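Long-range contacts in Ice-binding protein (Flavobacteriaceae bacterium, PDB 5UYT), which binds ice, probably as an antifreeze protein that restrains ice growth through two right-handed beta-solenoid domains joined in one chain: residues A[145-150]-A[163-168]; A[12-17]-A[183-188]. All coordinates share one frame; numbering follows the deposited sequence.

Interaction 1 (A[145-150]-A[163-168]); sequences NVFWKV and KGNVVA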
ATOM      1  N   ASN A 145     -18.442   6.721   6.286  1.00 28.10           N
ATOM      2  CA  ASN A 145     -19.658   7.302   6.889  1.00 28.42           C
ATOM      3  C   ASN A 145     -20.148   6.589   8.164  1.00 28.51           C
ATOM      4  O   ASN A 145     -21.245   6.877   8.677  1.00 29.04           O
ATOM      5  CB  ASN A 145     -20.776   7.320   5.843  1.00 29.96           C
ATOM      6  CG  ASN A 145     -20.647   8.475   4.855  1.00 30.39           C
ATOM      7  OD1 ASN A 145     -20.348   9.601   5.242  1.00 30.80           O
ATOM      8  ND2 ASN A 145     -20.932   8.210   3.589  1.00 30.83           N
ATOM      9  N   VAL A 146     -19.337   5.679   8.689  1.00 27.03           N
ATOM     10  CA  VAL A 146     -19.629   5.020   9.981  1.00 26.84           C
ATOM     11  C   VAL A 146     -18.732   5.566  11.099  1.00 27.17           C
ATOM     12  O   VAL A 146     -17.509   5.680  10.939  1.00 26.73           O
ATOM     13  CB  VAL A 146     -19.479   3.483   9.882  1.00 25.88           C
ATOM     14  CG1 VAL A 146     -19.741   2.839  11.234  1.00 25.87           C
ATOM     15  CG2 VAL A 146     -20.404   2.939   8.781  1.00 25.94           C
ATOM     16  N   PHE A 147     -19.350   5.919  12.233  1.00 28.02           N
ATOM     17  CA  PHE A 147     -18.628   6.483  13.370  1.00 28.13           C
ATOM     18  C   PHE A 147     -19.082   5.804  14.652  1.00 28.98           C
ATOM     19  O   PHE A 147     -20.289   5.546  14.837  1.00 29.62           O
ATOM     20  CB  PHE A 147     -18.931   7.986  13.506  1.00 29.30           C
ATOM     21  CG  PHE A 147     -18.502   8.814  12.313  1.00 28.90           C
ATOM     22  CD1 PHE A 147     -17.304   9.524  12.344  1.00 28.87           C
ATOM     23  CD2 PHE A 147     -19.303   8.906  11.177  1.00 28.87           C
ATOM     24  CE1 PHE A 147     -16.898  10.282  11.245  1.00 28.76           C
ATOM     25  CE2 PHE A 147     -18.910   9.664  10.080  1.00 29.20           C
ATOM     26  CZ  PHE A 147     -17.704  10.361  10.111  1.00 29.28           C
ATOM     27  N   TRP A 148     -18.129   5.571  15.551  1.00 28.60           N
ATOM     28  CA  TRP A 148     -18.423   5.071  16.901  1.00 29.06           C
ATOM     29  C   TRP A 148     -17.832   6.056  17.902  1.00 29.78           C
ATOM     30  O   TRP A 148     -16.608   6.222  17.959  1.00 29.76           O
ATOM     31  CB  TRP A 148     -17.816   3.661  17.106  1.00 28.43           C
ATOM     32  CG  TRP A 148     -18.187   2.658  16.030  1.00 28.00           C
ATOM     33  CD1 TRP A 148     -17.597   2.523  14.798  1.00 27.37           C
ATOM     34  CD2 TRP A 148     -19.163   1.608  16.120  1.00 28.16           C
ATOM     35  NE1 TRP A 148     -18.186   1.492  14.098  1.00 27.20           N
ATOM     36  CE2 TRP A 148     -19.138   0.905  14.886  1.00 27.75           C
ATOM     37  CE3 TRP A 148     -20.061   1.195  17.119  1.00 29.23           C
ATOM     38  CZ2 TRP A 148     -19.976  -0.196  14.622  1.00 28.03           C
ATOM     39  CZ3 TRP A 148     -20.902   0.106  16.859  1.00 29.51           C
ATOM     40  CH2 TRP A 148     -20.859  -0.569  15.610  1.00 28.44           C
ATOM     41  N   LYS A 149     -18.695   6.758  18.645  1.00 30.30           N
ATOM     42  CA  LYS A 149     -18.232   7.667  19.686  1.00 31.22           C
ATOM     43  C   LYS A 149     -18.310   6.940  21.022  1.00 31.72           C
ATOM     44  O   LYS A 149     -19.397   6.819  21.616  1.00 32.71           O
ATOM     45  CB  LYS A 149     -19.098   8.920  19.703  1.00 32.78           C
ATOM     46  CG  LYS A 149     -18.652   9.960  20.724  1.00 34.31           C
ATOM     47  CD  LYS A 149     -19.795  10.890  21.134  1.00 36.27           C
ATOM     48  CE  LYS A 149     -20.918  10.173  21.893  1.00 37.19           C
ATOM     49  NZ  LYS A 149     -20.489   9.210  22.961  1.00 37.45           N
ATOM     50  N   VAL A 150     -17.160   6.462  21.496  1.00 31.18           N
ATOM     51  CA  VAL A 150     -17.122   5.530  22.632  1.00 31.35           C
ATOM     52  C   VAL A 150     -16.567   6.174  23.910  1.00 32.78           C
ATOM     53  O   VAL A 150     -15.391   6.575  23.948  1.00 33.09           O
ATOM     54  CB  VAL A 150     -16.314   4.241  22.315  1.00 30.03           C
ATOM     55  CG1 VAL A 150     -16.490   3.217  23.445  1.00 30.23           C
ATOM     56  CG2 VAL A 150     -16.747   3.629  20.975  1.00 28.92           C
ATOM     57  N   LYS A 163     -15.916  -1.883  10.957  1.00 24.32           N
ATOM     58  CA  LYS A 163     -16.066  -0.814   9.983  1.00 24.55           C
ATOM     59  C   LYS A 163     -16.240   0.507  10.696  1.00 25.53           C
ATOM     60  O   LYS A 163     -16.964   0.607  11.705  1.00 25.33           O
ATOM     61  CB  LYS A 163     -17.296  -1.031   9.093  1.00 24.68           C
ATOM     62  CG  LYS A 163     -17.358  -2.392   8.421  1.00 25.07           C
ATOM     63  CD  LYS A 163     -16.292  -2.488   7.338  1.00 24.69           C
ATOM     64  CE  LYS A 163     -16.342  -3.853   6.665  1.00 25.68           C
ATOM     65  NZ  LYS A 163     -15.162  -3.993   5.774  1.00 27.81           N
ATOM     66  N   GLY A 164     -15.576   1.520  10.149  1.00 25.79           N
ATOM     67  CA  GLY A 164     -15.804   2.883  10.559  1.00 26.24           C
ATOM     68  C   GLY A 164     -14.732   3.541  11.385  1.00 26.50           C
ATOM     69  O   GLY A 164     -13.735   2.935  11.781  1.00 25.68           O
ATOM     70  N   ASN A 165     -14.980   4.809  11.672  1.00 27.50           N
ATOM     71  CA  ASN A 165     -14.105   5.584  12.542  1.00 27.38           C
ATOM     72  C   ASN A 165     -14.399   5.305  14.009  1.00 27.87           C
ATOM     73  O   ASN A 165     -15.458   5.673  14.487  1.00 28.42           O
ATOM     74  CB  ASN A 165     -14.350   7.038  12.230  1.00 28.91           C
ATOM     75  CG  ASN A 165     -13.921   7.382  10.834  1.00 28.54           C
ATOM     76  OD1 ASN A 165     -12.784   7.106  10.450  1.00 28.17           O
ATOM     77  ND2 ASN A 165     -14.828   7.958  10.049  1.00 29.44           N
ATOM     78  N   VAL A 166     -13.474   4.639  14.712  1.00 27.20           N
ATOM     79  CA  VAL A 166     -13.707   4.271  16.116  1.00 27.69           C
ATOM     80  C   VAL A 166     -13.041   5.362  16.931  1.00 28.52           C
ATOM     81  O   VAL A 166     -11.820   5.447  16.934  1.00 28.34           O
ATOM     82  CB  VAL A 166     -13.084   2.889  16.465  1.00 26.79           C
ATOM     83  CG1 VAL A 166     -13.247   2.597  17.970  1.00 27.53           C
ATOM     84  CG2 VAL A 166     -13.704   1.797  15.588  1.00 26.62           C
ATOM     85  N   VAL A 167     -13.845   6.212  17.579  1.00 29.15           N
ATOM     86  CA  VAL A 167     -13.336   7.345  18.341  1.00 30.26           C
ATOM     87  C   VAL A 167     -13.531   7.058  19.827  1.00 30.96           C
ATOM     88  O   VAL A 167     -14.656   7.117  20.341  1.00 31.94           O
ATOM     89  CB  VAL A 167     -14.074   8.670  17.989  1.00 31.25           C
ATOM     90  CG1 VAL A 167     -13.563   9.835  18.842  1.00 31.71           C
ATOM     91  CG2 VAL A 167     -13.945   8.983  16.511  1.00 30.46           C
ATOM     92  N   ALA A 168     -12.436   6.755  20.519  1.00 30.62           N
ATOM     93  CA  ALA A 168     -12.506   6.491  21.952  1.00 31.03           C
ATOM     94  C   ALA A 168     -12.190   7.781  22.676  1.00 32.51           C
ATOM     95  O   ALA A 168     -11.119   8.351  22.483  1.00 32.50           O
ATOM     96  CB  ALA A 168     -11.521   5.396  22.347  1.00 31.09           C
TER

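Interaction 2 (A[12-17]-A[183-188]); sequences FALFTT and GRALST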
ATOM      1  N   PHE A  12      -4.872   9.454   9.163  1.00 26.21           N
ATOM      2  CA  PHE A  12      -4.401   8.382  10.022  1.00 24.98           C
ATOM      3  C   PHE A  12      -5.245   7.123   9.942  1.00 25.14           C
ATOM      4  O   PHE A  12      -6.461   7.196   9.800  1.00 26.45           O
ATOM      5  CB  PHE A  12      -4.363   8.872  11.486  1.00 25.76           C
ATOM      6  CG  PHE A  12      -3.254   9.828  11.755  1.00 25.87           C
ATOM      7  CD1 PHE A  12      -2.059   9.381  12.321  1.00 25.37           C
ATOM      8  CD2 PHE A  12      -3.390  11.177  11.431  1.00 27.09           C
ATOM      9  CE1 PHE A  12      -1.017  10.254  12.562  1.00 26.30           C
ATOM     10  CE2 PHE A  12      -2.342  12.067  11.666  1.00 28.18           C
ATOM     11  CZ  PHE A  12      -1.155  11.604  12.236  1.00 27.64           C
ATOM     12  N   ALA A  13      -4.571   5.985  10.075  1.00 23.61           N
ATOM     13  CA  ALA A  13      -5.193   4.708  10.404  1.00 23.30           C
ATOM     14  C   ALA A  13      -5.298   4.530  11.916  1.00 23.92           C
ATOM     15  O   ALA A  13      -6.332   4.047  12.410  1.00 24.44           O
ATOM     16  CB  ALA A  13      -4.374   3.556   9.826  1.00 22.34           C
ATOM     17  N   LEU A  14      -4.226   4.883  12.638  1.00 23.92           N
ATOM     18  CA  LEU A  14      -4.168   4.739  14.101  1.00 24.99           C
ATOM     19  C   LEU A  14      -3.629   6.053  14.656  1.00 25.87           C
ATOM     20  O   LEU A  14      -2.557   6.509  14.238  1.00 25.63           O
ATOM     21  CB  LEU A  14      -3.197   3.616  14.506  1.00 24.97           C
ATOM     22  CG  LEU A  14      -3.456   2.222  13.916  1.00 24.51           C
ATOM     23  CD1 LEU A  14      -2.301   1.263  14.251  1.00 25.31           C
ATOM     24  CD2 LEU A  14      -4.782   1.687  14.465  1.00 25.56           C
ATOM     25  N   PHE A  15      -4.357   6.658  15.587  1.00 26.79           N
ATOM     26  CA  PHE A  15      -3.898   7.914  16.156  1.00 27.56           C
ATOM     27  C   PHE A  15      -4.415   8.127  17.573  1.00 29.01           C
ATOM     28  O   PHE A  15      -5.601   7.913  17.847  1.00 28.43           O
ATOM     29  CB  PHE A  15      -4.310   9.117  15.297  1.00 28.47           C
ATOM     30  CG  PHE A  15      -3.974  10.438  15.942  1.00 30.46           C
ATOM     31  CD1 PHE A  15      -2.675  10.932  15.890  1.00 31.04           C
ATOM     32  CD2 PHE A  15      -4.935  11.161  16.640  1.00 31.87           C
ATOM     33  CE1 PHE A  15      -2.347  12.125  16.514  1.00 32.85           C
ATOM     34  CE2 PHE A  15      -4.617  12.362  17.274  1.00 34.00           C
ATOM     35  CZ  PHE A  15      -3.319  12.847  17.209  1.00 34.23           C
ATOM     36  N   THR A  16      -3.517   8.556  18.453  1.00 29.67           N
ATOM     37  CA  THR A  16      -3.936   9.060  19.766  1.00 31.85           C
ATOM     38  C   THR A  16      -3.361  10.442  20.039  1.00 33.47           C
ATOM     39  O   THR A  16      -2.211  10.751  19.692  1.00 34.11           O
ATOM     40  CB  THR A  16      -3.632   8.088  20.937  1.00 32.51           C
ATOM     41  OG1 THR A  16      -4.138   8.664  22.146  1.00 34.45           O
ATOM     42  CG2 THR A  16      -2.130   7.816  21.122  1.00 32.25           C
ATOM     43  N   THR A  17      -4.189  11.282  20.637  1.00 35.31           N
ATOM     44  CA  THR A  17      -3.768  12.601  21.074  1.00 36.97           C
ATOM     45  C   THR A  17      -2.732  12.493  22.208  1.00 38.26           C
ATOM     46  O   THR A  17      -1.847  13.345  22.349  1.00 38.93           O
ATOM     47  CB  THR A  17      -5.022  13.411  21.462  1.00 38.77           C
ATOM     48  OG1 THR A  17      -5.729  13.701  20.249  1.00 38.11           O
ATOM     49  CG2 THR A  17      -4.684  14.718  22.220  1.00 41.15           C
ATOM     50  N   GLY A 183     -11.472   1.470   8.353  1.00 23.46           N
ATOM     51  CA  GLY A 183     -11.833   2.509   9.311  1.00 23.75           C
ATOM     52  C   GLY A 183     -10.579   3.042   9.980  1.00 23.86           C
ATOM     53  O   GLY A 183      -9.466   2.925   9.457  1.00 23.08           O
ATOM     54  N   ARG A 184     -10.762   3.605  11.164  1.00 23.96           N
ATOM     55  CA  ARG A 184      -9.668   4.225  11.902  1.00 24.43           C
ATOM     56  C   ARG A 184      -9.851   3.933  13.381  1.00 24.86           C
ATOM     57  O   ARG A 184     -11.000   3.799  13.853  1.00 25.17           O
ATOM     58  CB  ARG A 184      -9.684   5.754  11.690  1.00 24.99           C
ATOM     59  CG  ARG A 184      -9.382   6.197  10.258  1.00 25.24           C
ATOM     60  CD  ARG A 184      -9.601   7.706  10.102  1.00 25.54           C
ATOM     61  NE  ARG A 184      -9.318   8.155   8.726  1.00 25.33           N
ATOM     62  CZ  ARG A 184     -10.240   8.299   7.768  1.00 25.80           C
ATOM     63  NH1 ARG A 184     -11.517   8.045   8.021  1.00 26.02           N
ATOM     64  NH2 ARG A 184      -9.886   8.701   6.538  1.00 25.67           N
ATOM     65  N   ALA A 185      -8.736   3.808  14.109  1.00 24.84           N
ATOM     66  CA  ALA A 185      -8.773   3.803  15.573  1.00 25.78           C
ATOM     67  C   ALA A 185      -8.160   5.112  16.045  1.00 26.40           C
ATOM     68  O   ALA A 185      -6.969   5.367  15.835  1.00 25.98           O
ATOM     69  CB  ALA A 185      -8.028   2.587  16.151  1.00 25.57           C
ATOM     70  N   LEU A 186      -9.010   5.950  16.633  1.00 26.70           N
ATOM     71  CA  LEU A 186      -8.656   7.300  17.053  1.00 27.42           C
ATOM     72  C   LEU A 186      -9.026   7.483  18.520  1.00 28.26           C
ATOM     73  O   LEU A 186     -10.180   7.249  18.888  1.00 28.21           O
ATOM     74  CB  LEU A 186      -9.443   8.326  16.220  1.00 28.17           C
ATOM     75  CG  LEU A 186      -9.401   8.199  14.685  1.00 28.26           C
ATOM     76  CD1 LEU A 186     -10.432   9.145  14.074  1.00 28.97           C
ATOM     77  CD2 LEU A 186      -8.005   8.495  14.150  1.00 28.65           C
ATOM     78  N   SER A 187      -8.064   7.915  19.337  1.00 28.47           N
ATOM     79  CA  SER A 187      -8.330   8.255  20.754  1.00 29.61           C
ATOM     80  C   SER A 187      -8.031   9.723  21.066  1.00 30.95           C
ATOM     81  O   SER A 187      -6.989  10.253  20.664  1.00 31.49           O
ATOM     82  CB  SER A 187      -7.518   7.367  21.701  1.00 29.54           C
ATOM     83  OG  SER A 187      -7.668   7.808  23.074  1.00 30.60           O
ATOM     84  N   THR A 188      -8.925  10.367  21.829  1.00 32.52           N
ATOM     85  CA  THR A 188      -8.730  11.759  22.277  1.00 33.86           C
ATOM     86  C   THR A 188      -7.742  11.874  23.436  1.00 34.44           C
ATOM     87  O   THR A 188      -7.337  12.972  23.778  1.00 34.86           O
ATOM     88  CB  THR A 188     -10.051  12.415  22.720  1.00 35.04           C
ATOM     89  OG1 THR A 188     -10.622  11.627  23.765  1.00 35.69           O
ATOM     90  CG2 THR A 188     -11.033  12.488  21.562  1.00 34.82           C
TER

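Interaction 1 (A[145-150]-A[163-168])
Trp-148 packs against Val-166 and the corner at Gly-164, where strand 146-150 runs parallel to strand 165-168. Its CB lies 4.1 Å from Asn-165 O. With CG anti to the carbonyl carbon (chi1 -52°), the indole turns back toward this corner. CD1 comes within 4.0 Å of Val-166 CG2, and NE1 donates in the ring plane to Lys-163 O (2.8 Å), nearly straight at 160°. The far part of the indole leaves the strand pair, and the ring system stacks with Phe-121 of the preceding coil and touches Leu-107. A phenylalanine here, with no N-H to offer, would probably leave Lys-163 O without a mate and the carbonyl before the corner less firmly fixed. At Gly-164, a CB would clash with Val-146 CG1.

On the opposite face, Asn-165 ND2 lies over one face of the Phe-147 ring, 3.3 Å from CE1, with amide and ring planes 47° apart; Asn-165 OD1 accepts from Arg-184. Here Phe-147 and Val-167 meet Leu-71 of helix 55-73. Four backbone hydrogen bonds, such as Val-150 N to Val-167 O (2.8 Å), join the strands as successive coils of the beta-solenoid. The indole thus serves two ends at once: its N-H satisfies the carbonyl of Lys-163, just before the corner, while its carbon surface fills the apolar interior.

Interaction 2 (A[12-17]-A[183-188])
Arg-184 lays its CG against Phe-12 O, 3.1 Å away, near the corners that segments 12-17 and 183-188 each turn as they come to lie side by side. Its side chain, with CG anti to the carbonyl carbon (chi1 -66°), runs extended from CG to NE past that oxygen, which sits at the edge of the guanidinium near its plane. NH1 bonds to Asn-165 OD1 and NH2 to Ala-10 O, so the guanidinium ties the coil before it to the N-terminal segment.

Beyond the corners the packing is close on both faces of the parallel pair. Leu-14 CD2 rests on Ala-185 CB (3.8 Å). On the reverse face Leu-186 CD2 meets Phe-15 CB at 3.9 Å, and the Phe-15 side chain, its CD1 over one face of Phe-12, touches Thr-57 and Ala-60 of helix 55-73. Phe-15 N and O bond to Ala-185 O and Ser-187 N (both 2.9 Å), gripping this residue from both ends.

Thr-17 and Thr-188, both partly exposed, form the solvent side: here apolar side-chain packing gives way to one side chain laid against a backbone carbonyl, Thr-17 CB to Thr-188 O (3.3 Å). Thr-17 N reaches Ser-187 O (3.0 Å), while Thr-188 turns its side chain away and bonds Asn-169. Just inside, Thr-16 OG1 packs on Ser-187 CB and bonds to Gly-190 O, while Ser-187 OG bonds to Ala-171 O. The seam is therefore apolar in its middle, and its polar groups at both ends find partners among backbone carbonyls and asparagine side chains.

Both interactions are buried and belong to the same N-terminal beta-solenoid, their centres about 10 Å apart. Strands 165-168 and 180-187 are neighbours, with probable hydrogen bonds from Val-166 N to Arg-184 O (2.7 Å) and Ala-168 N to Leu-186 O (2.8 Å), so the four segments follow in the order 145-150, 163-168, 183-188, 12-17. Interaction 1 joins coils close in sequence, whereas interaction 2 brings the N-terminal segment beside a late coil. Helix 55-73 covers one face of each. Chemically, interaction 1 relies on aromatic bulk and an indole bond inside, while interaction 2 uses smaller aliphatic and hydroxyl groups there and reaches a partly exposed threonine end.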